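Local coordinates for protein nitrophorin Cim l NP (PDB 2IMQ) that carries nitric oxide on a cysteine-ligated heme b in bed bug saliva and delivers it to the victim during feeding, causing vasodilation, at residues P4-S16 and Q268-L282. Sequence-based numbering, arbitrary orientation.
Sequences PAQLSVHTVSWNS and QTEHRPVLAKFRVTL. With HEM (protoporphyrin IX containing Fe), chain B.
Trp14 and Pro273 meet flat against flat: the proline ring fills the hollow over one indole face, Pro273 CD standing 3.9 Å from the centroid of the five-membered ring, while Ser16 CB lies over the opposite face near the rim. With CG anti to the backbone N (chi1 -167°), the indole reaches along the 268-273 loop, where NE1 donates to His271 O at 3.0 Å. That bond is bent, 143° at the hydrogen, and arrives well above the carbonyl plane. The six-membered ring of the indole also touches a heme vinyl group, Trp14 CZ3 lying 3.4 Å from HEM CBB, so the same side chain joins the loop to the heme pocket. The Asn15 amide stacks on the His271 ring, planes 15° apart, and Asn15 CB sits 3.6 Å above the centre of the imidazole; Asn15 ND2 bonds to Asp171 and His271 ND1 to Thr242.

Further along, 6-16 and 274-281 run antiparallel, with paired backbone bonds at Ser13-Val274, Thr11-Ala276, Val9-Phe278 and Leu7-Val280. On the His10 face, the extended Lys277 chain lies across the imidazole, CG over the ring 3.7 Å from its centroid; Lys277 NZ forms a salt bridge with Glu35, and His10 ND1 is hydrogen-bonded to Leu29 O. At the far end Gln6 NE2 makes a nearly straight bond to Thr281 OG1 (3.0 Å), and Leu282 CD1 nestles against Leu7 CG at 3.8 Å.

The pair lies inside the six-stranded sheet of this DNase I-like sandwich, between strand 39-46, beside 6-16, and edge strand 255-262, beside 274-281. Leu7 packs on Phe129, Thr11 on Phe131 and Val9 on both, all in strand 127-135 of the second sheet.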
loop_
_atom_site.group_PDB
_atom_site.type_symbol
_atom_site.label_atom_id
_atom_site.label_comp_id
_atom_site.label_asym_id
_atom_site.label_seq_id
_atom_site.Cartn_x
_atom_site.Cartn_y
_atom_site.Cartn_z
ATOM N N PRO A 4 -9.543 -2.336 -23.485
ATOM C CA PRO A 4 -10.408 -3.329 -22.843
ATOM C C PRO A 4 -11.452 -2.630 -22.002
ATOM O O PRO A 4 -11.330 -1.450 -21.678
ATOM C CB PRO A 4 -9.456 -4.122 -21.944
ATOM C CG PRO A 4 -8.393 -3.146 -21.605
ATOM C CD PRO A 4 -8.193 -2.326 -22.882
ATOM N N ALA A 5 -12.501 -3.355 -21.683
ATOM C CA ALA A 5 -13.551 -2.812 -20.859
ATOM C C ALA A 5 -13.043 -2.686 -19.418
ATOM O O ALA A 5 -13.396 -1.739 -18.746
ATOM C CB ALA A 5 -14.741 -3.703 -20.891
ATOM N N GLN A 6 -12.282 -3.674 -18.950
ATOM C CA GLN A 6 -11.796 -3.693 -17.561
ATOM C C GLN A 6 -10.334 -4.071 -17.457
ATOM O O GLN A 6 -9.774 -4.716 -18.346
ATOM C CB GLN A 6 -12.605 -4.678 -16.716
ATOM C CG GLN A 6 -14.083 -4.404 -16.706
ATOM C CD GLN A 6 -14.860 -5.321 -15.784
ATOM O OE1 GLN A 6 -14.828 -6.540 -15.958
ATOM N NE2 GLN A 6 -15.572 -4.737 -14.795
ATOM N N LEU A 7 -9.718 -3.701 -16.331
ATOM C CA LEU A 7 -8.396 -4.119 -16.029
ATOM C C LEU A 7 -8.377 -4.578 -14.582
ATOM O O LEU A 7 -9.206 -4.135 -13.748
ATOM C CB LEU A 7 -7.395 -2.976 -16.257
ATOM C CG LEU A 7 -7.240 -2.451 -17.692
ATOM C CD1 LEU A 7 -6.496 -1.167 -17.744
ATOM C CD2 LEU A 7 -6.576 -3.507 -18.543
ATOM N N SER A 8 -7.414 -5.431 -14.268
ATOM C CA SER A 8 -7.173 -5.852 -12.871
ATOM C C SER A 8 -5.881 -5.283 -12.313
ATOM O O SER A 8 -4.910 -5.089 -13.022
ATOM C CB SER A 8 -7.158 -7.354 -12.754
ATOM O OG SER A 8 -6.172 -7.910 -13.550
ATOM N N VAL A 9 -5.931 -4.962 -11.030
ATOM C CA VAL A 9 -4.829 -4.344 -10.331
ATOM C C VAL A 9 -4.646 -5.124 -9.058
ATOM O O VAL A 9 -5.630 -5.406 -8.363
ATOM C CB VAL A 9 -5.139 -2.848 -9.936
ATOM C CG1 VAL A 9 -3.966 -2.210 -9.159
ATOM C CG2 VAL A 9 -5.521 -2.066 -11.157
ATOM N N HIS A 10 -3.401 -5.522 -8.782
ATOM C CA HIS A 10 -3.004 -6.055 -7.463
ATOM C C HIS A 10 -2.103 -5.049 -6.800
ATOM O O HIS A 10 -1.201 -4.510 -7.436
ATOM C CB HIS A 10 -2.235 -7.383 -7.603
ATOM C CG HIS A 10 -3.083 -8.545 -8.027
ATOM N ND1 HIS A 10 -2.645 -9.856 -7.945
ATOM C CD2 HIS A 10 -4.341 -8.589 -8.532
ATOM C CE1 HIS A 10 -3.603 -10.649 -8.396
ATOM N NE2 HIS A 10 -4.634 -9.910 -8.775
ATOM N N THR A 11 -2.353 -4.806 -5.534
ATOM C CA THR A 11 -1.458 -4.013 -4.715
ATOM C C THR A 11 -1.025 -4.797 -3.515
ATOM O O THR A 11 -1.806 -5.577 -2.952
ATOM C CB THR A 11 -2.147 -2.694 -4.251
ATOM O OG1 THR A 11 -3.248 -2.964 -3.377
ATOM C CG2 THR A 11 -2.671 -1.903 -5.439
ATOM N N VAL A 12 0.208 -4.591 -3.095
ATOM C CA VAL A 12 0.657 -5.117 -1.838
ATOM C C VAL A 12 1.456 -4.097 -1.102
ATOM O O VAL A 12 2.291 -3.416 -1.707
ATOM C CB VAL A 12 1.421 -6.475 -2.021
ATOM C CG1 VAL A 12 2.713 -6.308 -2.806
ATOM C CG2 VAL A 12 1.704 -7.139 -0.707
ATOM N N SER A 13 1.225 -3.992 0.192
ATOM C CA SER A 13 2.116 -3.202 0.962
ATOM C C SER A 13 2.534 -3.929 2.230
ATOM O O SER A 13 1.805 -4.824 2.760
ATOM C CB SER A 13 1.543 -1.866 1.282
ATOM O OG SER A 13 0.612 -1.907 2.336
ATOM N N TRP A 14 3.689 -3.528 2.725
ATOM C CA TRP A 14 4.262 -4.172 3.890
ATOM C C TRP A 14 5.129 -3.191 4.615
ATOM O O TRP A 14 6.083 -2.640 4.065
ATOM C CB TRP A 14 5.091 -5.336 3.420
ATOM C CG TRP A 14 5.521 -6.296 4.449
ATOM C CD1 TRP A 14 5.206 -6.334 5.781
ATOM C CD2 TRP A 14 6.241 -7.478 4.172
ATOM N NE1 TRP A 14 5.786 -7.445 6.354
ATOM C CE2 TRP A 14 6.427 -8.161 5.377
ATOM C CE3 TRP A 14 6.782 -8.021 3.004
ATOM C CZ2 TRP A 14 7.107 -9.363 5.433
ATOM C CZ3 TRP A 14 7.460 -9.186 3.082
ATOM C CH2 TRP A 14 7.601 -9.851 4.265
ATOM N N ASN A 15 4.831 -2.986 5.876
ATOM C CA ASN A 15 5.749 -2.292 6.774
ATOM C C ASN A 15 6.753 -3.345 7.207
ATOM O O ASN A 15 6.562 -4.121 8.174
ATOM C CB ASN A 15 4.991 -1.664 7.944
ATOM C CG ASN A 15 5.877 -0.777 8.756
ATOM O OD1 ASN A 15 7.069 -0.980 8.723
ATOM N ND2 ASN A 15 5.329 0.223 9.465
ATOM N N SER A 16 7.798 -3.409 6.414
ATOM C CA SER A 16 8.786 -4.477 6.506
ATOM C C SER A 16 9.993 -4.099 7.366
ATOM O O SER A 16 10.788 -4.975 7.765
ATOM C CB SER A 16 9.212 -4.840 5.075
ATOM O OG SER A 16 9.612 -3.685 4.406
ATOM N N GLN A 268 7.772 -13.080 8.860
ATOM C CA GLN A 268 9.140 -12.715 9.166
ATOM C C GLN A 268 9.204 -11.492 10.036
ATOM O O GLN A 268 10.231 -11.209 10.669
ATOM C CB GLN A 268 9.931 -12.404 7.883
ATOM C CG GLN A 268 10.019 -13.558 6.900
ATOM C CD GLN A 268 9.099 -13.404 5.722
ATOM O OE1 GLN A 268 9.536 -13.387 4.587
ATOM N NE2 GLN A 268 7.842 -13.288 5.984
ATOM N N THR A 269 8.125 -10.695 10.076
ATOM C CA THR A 269 8.218 -9.495 10.871
ATOM C C THR A 269 6.954 -9.239 11.710
ATOM O O THR A 269 6.069 -10.043 11.752
ATOM C CB THR A 269 8.590 -8.311 9.984
ATOM O OG1 THR A 269 9.197 -7.290 10.765
ATOM C CG2 THR A 269 7.394 -7.628 9.346
ATOM N N GLU A 270 6.967 -8.127 12.392
ATOM C CA GLU A 270 5.911 -7.751 13.295
ATOM C C GLU A 270 4.584 -7.346 12.600
ATOM O O GLU A 270 3.542 -7.323 13.245
ATOM C CB GLU A 270 6.349 -6.529 14.075
ATOM C CG GLU A 270 7.589 -6.550 14.918
ATOM C CD GLU A 270 7.707 -5.161 15.554
ATOM O OE1 GLU A 270 7.430 -4.127 14.869
ATOM O OE2 GLU A 270 8.013 -5.110 16.740
ATOM N N HIS A 271 4.669 -6.941 11.336
ATOM C CA HIS A 271 3.498 -6.647 10.512
ATOM C C HIS A 271 3.368 -7.710 9.451
ATOM O O HIS A 271 4.371 -8.220 8.912
ATOM C CB HIS A 271 3.693 -5.359 9.738
ATOM C CG HIS A 271 3.918 -4.148 10.547
ATOM N ND1 HIS A 271 2.947 -3.170 10.710
ATOM C CD2 HIS A 271 5.047 -3.673 11.113
ATOM C CE1 HIS A 271 3.474 -2.170 11.391
ATOM N NE2 HIS A 271 4.744 -2.445 11.643
ATOM N N ARG A 272 2.168 -7.977 9.013
ATOM C CA ARG A 272 1.909 -8.879 7.908
ATOM C C ARG A 272 1.563 -8.063 6.675
ATOM O O ARG A 272 0.809 -7.091 6.752
ATOM C CB ARG A 272 0.753 -9.816 8.241
ATOM C CG ARG A 272 0.956 -10.619 9.534
ATOM C CD ARG A 272 2.085 -11.608 9.389
ATOM N NE ARG A 272 3.111 -11.603 10.446
ATOM C CZ ARG A 272 3.177 -12.432 11.471
ATOM N NH1 ARG A 272 2.223 -13.343 11.692
ATOM N NH2 ARG A 272 4.214 -12.364 12.292
ATOM N N PRO A 273 2.035 -8.497 5.508
ATOM C CA PRO A 273 1.703 -7.805 4.251
ATOM C C PRO A 273 0.237 -7.877 3.948
ATOM O O PRO A 273 -0.443 -8.848 4.339
ATOM C CB PRO A 273 2.533 -8.523 3.181
ATOM C CG PRO A 273 3.165 -9.643 3.820
ATOM C CD PRO A 273 2.905 -9.653 5.256
ATOM N N VAL A 274 -0.261 -6.885 3.215
ATOM C CA VAL A 274 -1.628 -6.808 2.841
ATOM C C VAL A 274 -1.761 -6.718 1.345
ATOM O O VAL A 274 -1.180 -5.824 0.722
ATOM C CB VAL A 274 -2.327 -5.640 3.567
ATOM C CG1 VAL A 274 -3.723 -5.426 3.054
ATOM C CG2 VAL A 274 -2.446 -5.900 5.044
ATOM N N LEU A 275 -2.530 -7.646 0.766
ATOM C CA LEU A 275 -2.723 -7.777 -0.642
ATOM C C LEU A 275 -4.159 -7.442 -1.033
ATOM O O LEU A 275 -5.109 -8.028 -0.470
ATOM C CB LEU A 275 -2.430 -9.238 -1.022
ATOM C CG LEU A 275 -2.708 -9.664 -2.445
ATOM C CD1 LEU A 275 -1.848 -8.871 -3.471
ATOM C CD2 LEU A 275 -2.461 -11.111 -2.582
ATOM N N ALA A 276 -4.324 -6.520 -1.961
ATOM C CA ALA A 276 -5.624 -6.178 -2.464
ATOM C C ALA A 276 -5.652 -6.454 -3.945
ATOM O O ALA A 276 -4.654 -6.286 -4.636
ATOM C CB ALA A 276 -6.010 -4.714 -2.188
ATOM N N LYS A 277 -6.812 -6.838 -4.409
ATOM C CA LYS A 277 -7.050 -7.152 -5.806
ATOM C C LYS A 277 -8.292 -6.401 -6.198
ATOM O O LYS A 277 -9.311 -6.446 -5.506
ATOM C CB LYS A 277 -7.233 -8.663 -6.067
ATOM C CG LYS A 277 -6.108 -9.522 -5.555
ATOM C CD LYS A 277 -6.353 -11.015 -5.820
ATOM C CE LYS A 277 -5.291 -11.864 -5.183
ATOM N NZ LYS A 277 -5.541 -13.309 -5.532
ATOM N N PHE A 278 -8.207 -5.698 -7.327
ATOM C CA PHE A 278 -9.317 -4.869 -7.825
ATOM C C PHE A 278 -9.573 -5.145 -9.277
ATOM O O PHE A 278 -8.650 -5.472 -10.012
ATOM C CB PHE A 278 -8.944 -3.388 -7.731
ATOM C CG PHE A 278 -8.547 -2.945 -6.361
ATOM C CD1 PHE A 278 -7.217 -2.986 -5.978
ATOM C CD2 PHE A 278 -9.480 -2.394 -5.510
ATOM C CE1 PHE A 278 -6.839 -2.537 -4.714
ATOM C CE2 PHE A 278 -9.055 -1.906 -4.228
ATOM C CZ PHE A 278 -7.749 -2.039 -3.866
ATOM N N ARG A 279 -10.801 -4.876 -9.670
ATOM C CA ARG A 279 -11.161 -4.801 -11.079
ATOM C C ARG A 279 -11.683 -3.390 -11.344
ATOM O O ARG A 279 -12.581 -2.936 -10.649
ATOM C CB ARG A 279 -12.213 -5.813 -11.390
ATOM C CG ARG A 279 -12.726 -5.847 -12.806
ATOM C CD ARG A 279 -13.837 -6.896 -12.959
ATOM N NE ARG A 279 -13.353 -8.223 -12.603
ATOM C CZ ARG A 279 -14.047 -9.141 -11.939
ATOM N NH1 ARG A 279 -15.286 -8.894 -11.508
ATOM N NH2 ARG A 279 -13.487 -10.323 -11.685
ATOM N N VAL A 280 -11.055 -2.689 -12.280
ATOM C CA VAL A 280 -11.487 -1.350 -12.661
ATOM C C VAL A 280 -12.170 -1.360 -14.015
ATOM O O VAL A 280 -11.793 -2.152 -14.884
ATOM C CB VAL A 280 -10.316 -0.332 -12.616
ATOM C CG1 VAL A 280 -9.587 -0.417 -11.284
ATOM C CG2 VAL A 280 -9.364 -0.491 -13.723
ATOM N N THR A 281 -13.196 -0.526 -14.157
ATOM C CA THR A 281 -13.984 -0.446 -15.411
ATOM C C THR A 281 -13.622 0.842 -16.098
ATOM O O THR A 281 -13.814 1.932 -15.573
ATOM C CB THR A 281 -15.477 -0.528 -15.083
ATOM O OG1 THR A 281 -15.731 -1.772 -14.426
ATOM C CG2 THR A 281 -16.344 -0.538 -16.348
ATOM N N LEU A 282 -13.038 0.744 -17.278
ATOM C CA LEU A 282 -12.559 1.929 -17.994
ATOM C C LEU A 282 -13.682 2.805 -18.550
ATOM O O LEU A 282 -13.511 4.012 -18.750
ATOM C CB LEU A 282 -11.696 1.515 -19.163
ATOM C CG LEU A 282 -10.286 1.038 -18.831
ATOM C CD1 LEU A 282 -10.292 -0.138 -17.928
ATOM C CD2 LEU A 282 -9.466 0.711 -20.104
ATOM O OXT LEU A 282 -14.779 2.314 -18.810
HETATM C CHA HEM B . 14.208 -2.316 -5.272
HETATM C CHB HEM B . 10.723 -4.666 -2.856
HETATM C CHC HEM B . 13.402 -4.509 1.140
HETATM C CHD HEM B . 16.730 -1.923 -1.090
HETATM C C1A HEM B . 13.049 -2.986 -5.005
HETATM C C2A HEM B . 12.003 -3.308 -5.946
HETATM C C3A HEM B . 11.027 -3.933 -5.239
HETATM C C4A HEM B . 11.445 -4.046 -3.872
HETATM C CMA HEM B . 9.734 -4.488 -5.810
HETATM C CAA HEM B . 11.975 -3.015 -7.463
HETATM C CBA HEM B . 12.486 -4.339 -8.095
HETATM C CGA HEM B . 12.611 -4.222 -9.607
HETATM O O1A HEM B . 13.595 -3.648 -10.072
HETATM O O2A HEM B . 11.757 -4.764 -10.352
HETATM C C1B HEM B . 11.164 -4.834 -1.582
HETATM C C2B HEM B . 10.445 -5.531 -0.543
HETATM C C3B HEM B . 11.174 -5.502 0.567
HETATM C C4B HEM B . 12.390 -4.794 0.261
HETATM C CMB HEM B . 9.118 -6.110 -0.886
HETATM C CAB HEM B . 10.860 -6.071 1.942
HETATM C CBB HEM B . 9.956 -7.048 2.099
HETATM C C1C HEM B . 14.573 -3.840 0.929
HETATM C C2C HEM B . 15.585 -3.522 1.904
HETATM C C3C HEM B . 16.534 -2.859 1.249
HETATM C C4C HEM B . 16.094 -2.620 -0.090
HETATM C CMC HEM B . 15.668 -4.037 3.345
HETATM C CAC HEM B . 17.839 -2.337 1.832
HETATM C CBC HEM B . 17.866 -1.467 2.839
HETATM C C1D HEM B . 16.319 -1.759 -2.394
HETATM C C2D HEM B . 17.018 -0.941 -3.356
HETATM C C3D HEM B . 16.269 -1.086 -4.641
HETATM C C4D HEM B . 15.154 -1.953 -4.359
HETATM C CMD HEM B . 18.296 -0.133 -3.127
HETATM C CAD HEM B . 16.664 -0.370 -5.944
HETATM C CBD HEM B . 17.953 -1.030 -6.408
HETATM C CGD HEM B . 18.249 -0.657 -7.828
HETATM O O1D HEM B . 19.312 -1.139 -8.338
HETATM O O2D HEM B . 17.428 0.108 -8.413
HETATM N NA HEM B . 12.704 -3.459 -3.744
HETATM N NB HEM B . 12.338 -4.373 -1.055
HETATM N NC HEM B . 14.900 -3.251 -0.255
HETATM N ND HEM B . 15.214 -2.317 -3.024
HETATM FE FE HEM B . 13.867 -3.468 -2.050
HETATM O O HOH W 1 -2.454 -3.586 -0.827
#